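Local coordinates for putative cell adhesion protein (Bacteroides thetaiotaomicron, PDB 4DGU) that is probably a fimbrial subunit that takes part in cell adhesion, belongs to the fimbrillin-like family and binds zinc ions, at residues A[157-160]-A[161-164]; A[57-60]-A[61-65]; A[178-181]-A[182-185]. One frame throughout, in Å; residues are numbered along the deposited sequence.

Contact 1: residues A[157-160]-A[161-164]; sequences TQDL and LNGT
Asp159 and Thr164 face each other where the chain doubles back, and Asp159 N gives a bond to Thr164 O (2.8 Å), while a weak one returns from Gly163 N to Asp159 O. Inside this reversal the carboxylate of Asp159 does the gathering. Its CG lies opposite the backbone N (chi1 -170°), which carries the carboxylate forward over the bend, where Asp159 OD1 accepts Leu161 N at 3.0 Å and Asn162 N at 3.1 Å. Both donors come from the anti side, one from each face of the carboxylate plane, and their N-H bonds point somewhat off line. A short acid suits the place because a single oxygen can hold two successive amides of the bend. Its other oxygen, OD2, forms a salt bridge with Lys98. The bend closes a beta hairpin between strand 147-159 and strand 165-167, antiparallel neighbours in one sheet. Asn162 makes an Asx turn within it: Asn162 OD1 takes Thr164 N in its carbonyl plane at 3.0 Å, and the amide lies stacked on the Asp159 carboxylate, the two planes 27° apart. Gly163 fits where phi is positive, a conformation that favours glycine. Its carbonyl is gripped from the side of the strand by Gln158, whose extended chain brings NE2 to Gly163 O at 2.8 Å; the bond is nearly straight (166°) and lies in the plane of the Gln158 amide, though tilted from that of the carbonyl. A side-chain amide can serve two partners, and Gln158 OE1 is taken by Arg99 on strand 98-102.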
ATOM      1  N   THR A 157     -17.426 -22.548   0.086  1.00 52.54           N
ATOM      2  CA  THR A 157     -17.164 -23.838   0.692  1.00 52.41           C
ATOM      3  C   THR A 157     -16.266 -23.642   1.904  1.00 53.92           C
ATOM      4  O   THR A 157     -15.277 -22.931   1.811  1.00 51.92           O
ATOM      5  CB  THR A 157     -16.559 -24.777  -0.364  1.00 62.83           C
ATOM      6  OG1 THR A 157     -17.514 -24.929  -1.415  1.00 71.22           O
ATOM      7  CG2 THR A 157     -16.215 -26.163   0.186  1.00 62.39           C
ATOM      8  N   GLN A 158     -16.597 -24.312   3.029  1.00 50.33           N
ATOM      9  CA  GLN A 158     -15.777 -24.282   4.221  1.00 47.96           C
ATOM     10  C   GLN A 158     -15.051 -25.614   4.435  1.00 54.15           C
ATOM     11  O   GLN A 158     -15.650 -26.684   4.305  1.00 54.40           O
ATOM     12  CB  GLN A 158     -16.589 -23.942   5.472  1.00 48.15           C
ATOM     13  CG  GLN A 158     -15.667 -23.741   6.695  1.00 41.34           C
ATOM     14  CD  GLN A 158     -16.370 -23.445   7.973  1.00 50.84           C
ATOM     15  OE1 GLN A 158     -17.454 -23.958   8.243  1.00 54.45           O
ATOM     16  NE2 GLN A 158     -15.745 -22.644   8.813  1.00 39.54           N
ATOM     17  N   ASP A 159     -13.763 -25.535   4.803  1.00 51.33           N
ATOM     18  CA  ASP A 159     -12.977 -26.712   5.175  1.00 52.54           C
ATOM     19  C   ASP A 159     -13.306 -27.008   6.652  1.00 53.63           C
ATOM     20  O   ASP A 159     -13.087 -26.154   7.496  1.00 50.18           O
ATOM     21  CB  ASP A 159     -11.471 -26.458   4.954  1.00 54.35           C
ATOM     22  CG  ASP A 159     -10.637 -27.711   5.090  1.00 77.09           C
ATOM     23  OD1 ASP A 159     -10.501 -28.210   6.223  1.00 79.34           O
ATOM     24  OD2 ASP A 159     -10.156 -28.218   4.056  1.00 91.40           O
ATOM     25  N   LEU A 160     -13.865 -28.181   6.961  1.00 52.60           N
ATOM     26  CA  LEU A 160     -14.277 -28.488   8.341  1.00 51.02           C
ATOM     27  C   LEU A 160     -13.108 -28.786   9.285  1.00 54.51           C
ATOM     28  O   LEU A 160     -13.281 -28.705  10.503  1.00 50.69           O
ATOM     29  CB  LEU A 160     -15.292 -29.632   8.365  1.00 51.18           C
ATOM     30  CG  LEU A 160     -16.610 -29.317   7.658  1.00 55.09           C
ATOM     31  CD1 LEU A 160     -17.502 -30.542   7.624  1.00 57.09           C
ATOM     32  CD2 LEU A 160     -17.330 -28.142   8.298  1.00 53.84           C
ATOM     33  N   LEU A 161     -11.915 -29.042   8.729  1.00 53.88           N
ATOM     34  CA  LEU A 161     -10.718 -29.372   9.498  1.00 53.80           C
ATOM     35  C   LEU A 161      -9.891 -28.130   9.833  1.00 54.86           C
ATOM     36  O   LEU A 161      -9.235 -28.131  10.868  1.00 55.37           O
ATOM     37  CB  LEU A 161      -9.870 -30.394   8.718  1.00 55.63           C
ATOM     38  CG  LEU A 161     -10.265 -31.898   8.773  1.00 63.17           C
ATOM     39  CD1 LEU A 161     -11.775 -32.153   8.559  1.00 64.56           C
ATOM     40  CD2 LEU A 161      -9.496 -32.677   7.729  1.00 67.92           C
ATOM     41  N   ASN A 162      -9.924 -27.063   9.006  1.00 47.90           N
ATOM     42  CA  ASN A 162      -9.166 -25.850   9.329  1.00 46.42           C
ATOM     43  C   ASN A 162     -10.035 -24.555   9.345  1.00 48.10           C
ATOM     44  O   ASN A 162      -9.494 -23.473   9.586  1.00 47.12           O
ATOM     45  CB  ASN A 162      -7.938 -25.670   8.414  1.00 49.07           C
ATOM     46  CG  ASN A 162      -8.213 -25.379   6.958  1.00 67.00           C
ATOM     47  OD1 ASN A 162      -9.194 -24.742   6.583  1.00 61.04           O
ATOM     48  ND2 ASN A 162      -7.282 -25.753   6.110  1.00 58.64           N
ATOM     49  N   GLY A 163     -11.340 -24.680   9.085  1.00 43.02           N
ATOM     50  CA  GLY A 163     -12.283 -23.562   9.103  1.00 42.07           C
ATOM     51  C   GLY A 163     -12.303 -22.623   7.907  1.00 44.54           C
ATOM     52  O   GLY A 163     -13.233 -21.828   7.791  1.00 43.43           O
ATOM     53  N   THR A 164     -11.303 -22.700   7.008  1.00 41.41           N
ATOM     54  CA  THR A 164     -11.124 -21.826   5.834  1.00 40.96           C
ATOM     55  C   THR A 164     -12.314 -21.860   4.849  1.00 44.48           C
ATOM     56  O   THR A 164     -12.777 -22.915   4.448  1.00 44.19           O
ATOM     57  CB  THR A 164      -9.796 -22.152   5.146  1.00 49.88           C
ATOM     58  OG1 THR A 164      -8.754 -21.809   6.045  1.00 47.76           O
ATOM     59  CG2 THR A 164      -9.564 -21.352   3.891  1.00 54.13           C
TER

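Contact 2: residues A[57-60]-A[61-65]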
ATOM      1  N   PRO A  57     -21.515 -31.703  20.130  1.00 60.07           N
ATOM      2  CA  PRO A  57     -21.900 -30.414  20.726  1.00 59.70           C
ATOM      3  C   PRO A  57     -21.331 -30.220  22.126  1.00 61.70           C
ATOM      4  O   PRO A  57     -21.120 -31.192  22.857  1.00 62.59           O
ATOM      5  CB  PRO A  57     -23.435 -30.459  20.758  1.00 64.33           C
ATOM      6  CG  PRO A  57     -23.849 -31.747  20.106  1.00 70.11           C
ATOM      7  CD  PRO A  57     -22.663 -32.631  20.024  1.00 64.17           C
ATOM      8  N   PHE A  58     -21.059 -28.955  22.485  1.00 55.95           N
ATOM      9  CA  PHE A  58     -20.566 -28.526  23.802  1.00 54.10           C
ATOM     10  C   PHE A  58     -21.215 -27.185  24.174  1.00 57.22           C
ATOM     11  O   PHE A  58     -21.102 -26.214  23.411  1.00 55.00           O
ATOM     12  CB  PHE A  58     -19.031 -28.414  23.805  1.00 53.78           C
ATOM     13  CG  PHE A  58     -18.411 -28.105  25.149  1.00 55.00           C
ATOM     14  CD1 PHE A  58     -18.401 -26.802  25.649  1.00 56.40           C
ATOM     15  CD2 PHE A  58     -17.786 -29.109  25.892  1.00 56.86           C
ATOM     16  CE1 PHE A  58     -17.818 -26.512  26.889  1.00 57.74           C
ATOM     17  CE2 PHE A  58     -17.178 -28.817  27.117  1.00 59.72           C
ATOM     18  CZ  PHE A  58     -17.207 -27.521  27.618  1.00 57.70           C
ATOM     19  N   ILE A  59     -21.904 -27.137  25.340  1.00 54.27           N
ATOM     20  CA  ILE A  59     -22.563 -25.915  25.836  1.00 53.34           C
ATOM     21  C   ILE A  59     -21.539 -25.125  26.643  1.00 56.75           C
ATOM     22  O   ILE A  59     -21.043 -25.592  27.669  1.00 57.21           O
ATOM     23  CB  ILE A  59     -23.866 -26.213  26.622  1.00 57.29           C
ATOM     24  CG1 ILE A  59     -24.865 -26.972  25.707  1.00 57.35           C
ATOM     25  CG2 ILE A  59     -24.492 -24.906  27.140  1.00 58.06           C
ATOM     26  CD1 ILE A  59     -25.726 -27.978  26.368  1.00 55.16           C
ATOM     27  N   VAL A  60     -21.186 -23.946  26.131  1.00 51.68           N
ATOM     28  CA  VAL A  60     -20.174 -23.070  26.710  1.00 49.72           C
ATOM     29  C   VAL A  60     -20.672 -22.489  28.044  1.00 56.18           C
ATOM     30  O   VAL A  60     -21.851 -22.143  28.182  1.00 55.66           O
ATOM     31  CB  VAL A  60     -19.745 -21.978  25.692  1.00 51.72           C
ATOM     32  CG1 VAL A  60     -18.731 -21.007  26.312  1.00 50.49           C
ATOM     33  CG2 VAL A  60     -19.168 -22.622  24.422  1.00 49.95           C
ATOM     34  N   GLY A  61     -19.756 -22.460  29.020  1.00 56.65           N
ATOM     35  CA  GLY A  61     -19.980 -21.973  30.377  1.00 58.64           C
ATOM     36  C   GLY A  61     -20.854 -22.872  31.231  1.00 64.84           C
ATOM     37  O   GLY A  61     -21.248 -22.482  32.339  1.00 65.91           O
ATOM     38  N   LYS A  62     -21.176 -24.081  30.718  1.00 60.79           N
ATOM     39  CA  LYS A  62     -22.031 -25.040  31.406  1.00 62.25           C
ATOM     40  C   LYS A  62     -21.424 -26.450  31.379  1.00 66.11           C
ATOM     41  O   LYS A  62     -21.273 -27.063  32.436  1.00 65.74           O
ATOM     42  CB  LYS A  62     -23.459 -25.058  30.804  1.00 65.27           C
ATOM     43  CG  LYS A  62     -24.164 -23.707  30.758  1.00 81.91           C
ATOM     44  CD  LYS A  62     -25.452 -23.692  31.576  1.00 95.77           C
ATOM     45  CE  LYS A  62     -26.302 -22.473  31.285  1.00104.93           C
ATOM     46  NZ  LYS A  62     -25.796 -21.259  31.972  1.00109.87           N
ATOM     47  N   ASP A  63     -21.085 -26.960  30.177  1.00 61.61           N
ATOM     48  CA  ASP A  63     -20.548 -28.304  30.009  1.00 60.06           C
ATOM     49  C   ASP A  63     -19.108 -28.427  30.497  1.00 65.62           C
ATOM     50  O   ASP A  63     -18.407 -27.443  30.760  1.00 63.92           O
ATOM     51  CB  ASP A  63     -20.647 -28.783  28.535  1.00 59.51           C
ATOM     52  CG  ASP A  63     -21.994 -29.348  28.112  1.00 70.01           C
ATOM     53  OD1 ASP A  63     -22.919 -29.377  28.952  1.00 75.09           O
ATOM     54  OD2 ASP A  63     -22.128 -29.754  26.932  1.00 74.14           O
ATOM     55  N   SER A  64     -18.711 -29.682  30.663  1.00 65.36           N
ATOM     56  CA  SER A  64     -17.384 -30.174  30.991  1.00 65.56           C
ATOM     57  C   SER A  64     -17.204 -31.432  30.155  1.00 69.91           C
ATOM     58  O   SER A  64     -18.182 -32.146  29.901  1.00 71.98           O
ATOM     59  CB  SER A  64     -17.233 -30.437  32.486  1.00 69.78           C
ATOM     60  OG  SER A  64     -18.199 -31.365  32.949  1.00 85.71           O
ATOM     61  N   ARG A  65     -16.013 -31.627  29.604  1.00 62.59           N
ATOM     62  CA  ARG A  65     -15.786 -32.813  28.799  1.00 60.53           C
ATOM     63  C   ARG A  65     -14.831 -33.752  29.535  1.00 59.20           C
ATOM     64  O   ARG A  65     -13.890 -33.283  30.166  1.00 57.10           O
ATOM     65  CB  ARG A  65     -15.262 -32.440  27.400  1.00 59.93           C
ATOM     66  CG  ARG A  65     -15.211 -33.647  26.460  1.00 69.21           C
ATOM     67  CD  ARG A  65     -15.194 -33.267  25.010  1.00 69.24           C
ATOM     68  NE  ARG A  65     -16.499 -32.783  24.572  1.00 70.38           N
ATOM     69  CZ  ARG A  65     -16.820 -32.588  23.301  1.00 76.52           C
ATOM     70  NH1 ARG A  65     -15.941 -32.841  22.340  1.00 49.56           N
ATOM     71  NH2 ARG A  65     -18.016 -32.107  22.981  1.00 60.75           N
TER
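The ring of Phe58 carries the CB of Asp63 over the centre of one face, a CH-pi contact 3.7 Å from Asp63 CB to the ring centroid, while Arg65 N comes in at the ring edge. The Asp63 carboxylate stands almost upright to the ring, the planes 87° apart. Arg65's guanidinium turns an edge toward Pro57 O, with Arg65 NH2 3.2 Å from it. Phe58 owes its place under the turn to a CG trans to the backbone N (chi1 -174°), and a flat, broad side chain suits a spot where backbone and CB of Asp63 must rest on it. Replacing Phe58 with an alanine would probably leave Asp63 CB without the face that supports it and open a gap beneath the turn. Beyond the ring, Asp63 OD2 accepts Ile59 N at 3.1 Å, a practically straight bond (177°) that arrives from above the carboxylate plane. In return Asp63 N binds Ile59 O at 2.9 Å, so one aspartate grips both backbone groups of Ile59. Lys62 N adds a weak bond to the same carbonyl, and Val60 and Gly61 fill the middle of a type II beta turn; the positive phi of Gly61 favours glycine, since a CB would run into Val60 O. At the surface Ile59 CG2 lies against the aliphatic start of Lys62, 3.8 Å from Lys62 CB. The turn leads from strand 56-59, paired with strand 45-50, to strand 65-66, paired with strand 13-20; Phe58 packs on Ile46, Met48 and Ile16 of these partners, and Arg65 NH1 bonds Met48 O.

Contact 3: residues A[178-181]-A[182-185]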
ATOM      1  N   VAL A 178     -26.489  -4.273   4.762  1.00 58.09           N
ATOM      2  CA  VAL A 178     -25.532  -4.172   5.863  1.00 56.42           C
ATOM      3  C   VAL A 178     -26.239  -3.596   7.092  1.00 61.75           C
ATOM      4  O   VAL A 178     -26.900  -2.564   7.022  1.00 63.23           O
ATOM      5  CB  VAL A 178     -24.258  -3.367   5.459  1.00 57.35           C
ATOM      6  CG1 VAL A 178     -23.215  -3.342   6.582  1.00 55.68           C
ATOM      7  CG2 VAL A 178     -23.629  -3.948   4.209  1.00 55.98           C
ATOM      8  N   LYS A 179     -26.116  -4.296   8.208  1.00 58.28           N
ATOM      9  CA  LYS A 179     -26.686  -3.890   9.488  1.00 58.92           C
ATOM     10  C   LYS A 179     -25.810  -2.834  10.168  1.00 63.30           C
ATOM     11  O   LYS A 179     -24.576  -2.866  10.047  1.00 61.38           O
ATOM     12  CB  LYS A 179     -26.821  -5.114  10.426  1.00 60.70           C
ATOM     13  CG  LYS A 179     -27.607  -6.269   9.825  1.00 65.92           C
ATOM     14  CD  LYS A 179     -28.673  -6.768  10.792  1.00 77.18           C
ATOM     15  CE  LYS A 179     -29.576  -7.792  10.148  1.00 87.94           C
ATOM     16  NZ  LYS A 179     -30.863  -7.950  10.890  1.00 97.79           N
ATOM     17  N   LYS A 180     -26.445  -1.907  10.895  1.00 61.02           N
ATOM     18  CA  LYS A 180     -25.741  -0.905  11.684  1.00 59.77           C
ATOM     19  C   LYS A 180     -25.288  -1.566  13.006  1.00 64.92           C
ATOM     20  O   LYS A 180     -25.847  -2.601  13.395  1.00 61.79           O
ATOM     21  CB  LYS A 180     -26.642   0.308  11.955  1.00 62.88           C
ATOM     22  CG  LYS A 180     -26.980   1.185  10.749  1.00 62.35           C
ATOM     23  CD  LYS A 180     -27.836   2.373  11.179  1.00 72.86           C
ATOM     24  CE  LYS A 180     -29.209   1.979  11.725  1.00 88.32           C
ATOM     25  NZ  LYS A 180     -29.962   3.146  12.277  1.00 95.63           N
ATOM     26  N   VAL A 181     -24.319  -0.950  13.713  1.00 65.91           N
ATOM     27  CA  VAL A 181     -23.813  -1.433  15.016  1.00 67.39           C
ATOM     28  C   VAL A 181     -24.967  -1.589  16.045  1.00 75.22           C
ATOM     29  O   VAL A 181     -24.997  -2.586  16.775  1.00 75.53           O
ATOM     30  CB  VAL A 181     -22.712  -0.463  15.522  1.00 71.00           C
ATOM     31  CG1 VAL A 181     -22.391  -0.688  16.999  1.00 70.80           C
ATOM     32  CG2 VAL A 181     -21.453  -0.572  14.654  1.00 68.89           C
ATOM     33  N   SER A 182     -25.919  -0.619  16.055  1.00 73.93           N
ATOM     34  CA  SER A 182     -27.062  -0.594  16.961  1.00 76.45           C
ATOM     35  C   SER A 182     -28.022  -1.769  16.743  1.00 82.73           C
ATOM     36  O   SER A 182     -28.770  -2.089  17.676  1.00 85.59           O
ATOM     37  CB  SER A 182     -27.829   0.716  16.833  1.00 81.53           C
ATOM     38  OG  SER A 182     -28.370   0.869  15.533  1.00 91.80           O
ATOM     39  N   GLU A 183     -28.000  -2.412  15.533  1.00 77.20           N
ATOM     40  CA  GLU A 183     -28.875  -3.541  15.190  1.00 77.20           C
ATOM     41  C   GLU A 183     -28.448  -4.820  15.953  1.00 81.75           C
ATOM     42  O   GLU A 183     -29.219  -5.788  16.009  1.00 82.58           O
ATOM     43  CB  GLU A 183     -28.969  -3.770  13.674  1.00 77.60           C
ATOM     44  CG  GLU A 183     -29.748  -2.685  12.935  1.00 87.67           C
ATOM     45  CD  GLU A 183     -29.924  -2.873  11.428  1.00 96.12           C
ATOM     46  OE1 GLU A 183     -30.515  -3.899  11.019  1.00 85.13           O
ATOM     47  OE2 GLU A 183     -29.503  -1.979  10.656  1.00 76.79           O
ATOM     48  N   GLY A 184     -27.259  -4.793  16.564  1.00 77.19           N
ATOM     49  CA  GLY A 184     -26.757  -5.854  17.432  1.00 77.11           C
ATOM     50  C   GLY A 184     -26.389  -7.180  16.811  1.00 80.70           C
ATOM     51  O   GLY A 184     -26.128  -8.158  17.527  1.00 80.91           O
ATOM     52  N   VAL A 185     -26.396  -7.222  15.476  1.00 75.25           N
ATOM     53  CA  VAL A 185     -25.993  -8.353  14.637  1.00 73.24           C
ATOM     54  C   VAL A 185     -25.116  -7.751  13.549  1.00 71.44           C
ATOM     55  O   VAL A 185     -25.467  -6.701  12.990  1.00 71.36           O
ATOM     56  CB  VAL A 185     -27.160  -9.188  14.059  1.00 79.48           C
ATOM     57  CG1 VAL A 185     -26.633 -10.416  13.296  1.00 78.59           C
ATOM     58  CG2 VAL A 185     -28.147  -9.605  15.153  1.00 81.22           C
TER
HETATM   59  O   HOH W   1     -28.280   3.424  14.791  1.00 67.13           O
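Glu183 reaches back over the start of its own short helical turn and takes the amide of Lys180: Lys180 N to Glu183 OE2 is 3.1 Å and close to straight (173°), the donor standing above the carboxylate plane. The chain beyond CG is extended, with CG placed across from the carbonyl carbon (chi1 -70°), and this is the length needed to span the turn; a glutamate suits the place for that reach as well as for its charge. Glu183 OE1 lies along the side chain of Lys179, 3.4 Å from Lys179 CD, and the two side chains cross at about a right angle. Lys179 NZ stays 4.1 Å from Glu183 OE1, too far for a salt bridge, though the opposite charges probably attract. Lys179 CB rests against the carbonyl of Val185, 3.3 Å from Val185 O.

Behind this shell stands the 3-10 backbone of Val181, Ser182 and Glu183. Glu183 N binds Lys180 O at 3.0 Å and Gly184 N binds Val181 O at 3.2 Å, both three residues back and both from above the carbonyl planes. Gly184 ends the turn with positive phi, which favours glycine. The Glu183 carboxylate thus holds the N of Lys180, the residue just before the turn, while the Glu183 backbone holds its O. On the side of Lys180 a water bridges Lys180 NZ and Ser182 OG, accepting from the ammonium group, while the same NZ bonds Gly144 O.

The bend lies in the surface loop between strand 173-177 of the six-stranded sheet and strand 188-189 of the nine-stranded one. Val178 packs on Val132 and Ile134 of strand 120-135, and Val181 touches Pro141.

In the fold
Along the chain the order is contact 2, contact 1, contact 3, and all lie within the fimbrillin-like region. Contact 2 joins two strands of the large mixed sheet, contact 1 joins neighbouring strands of the six-stranded sheet, and contact 3 lies where the chain passes from that second sheet back to the first. The centres of contacts 1 and 2 are about 22 Å apart; contact 3 is centred about 27 Å from contact 1, on the opposite side of the chain's centre, and about 28 Å from contact 2. None touches another. Contacts 1 and 2 are separate local reversals and contact 3 a short 3-10 turn: independent turns in a strand-rich chain, linking strands within and between its two larger sheets.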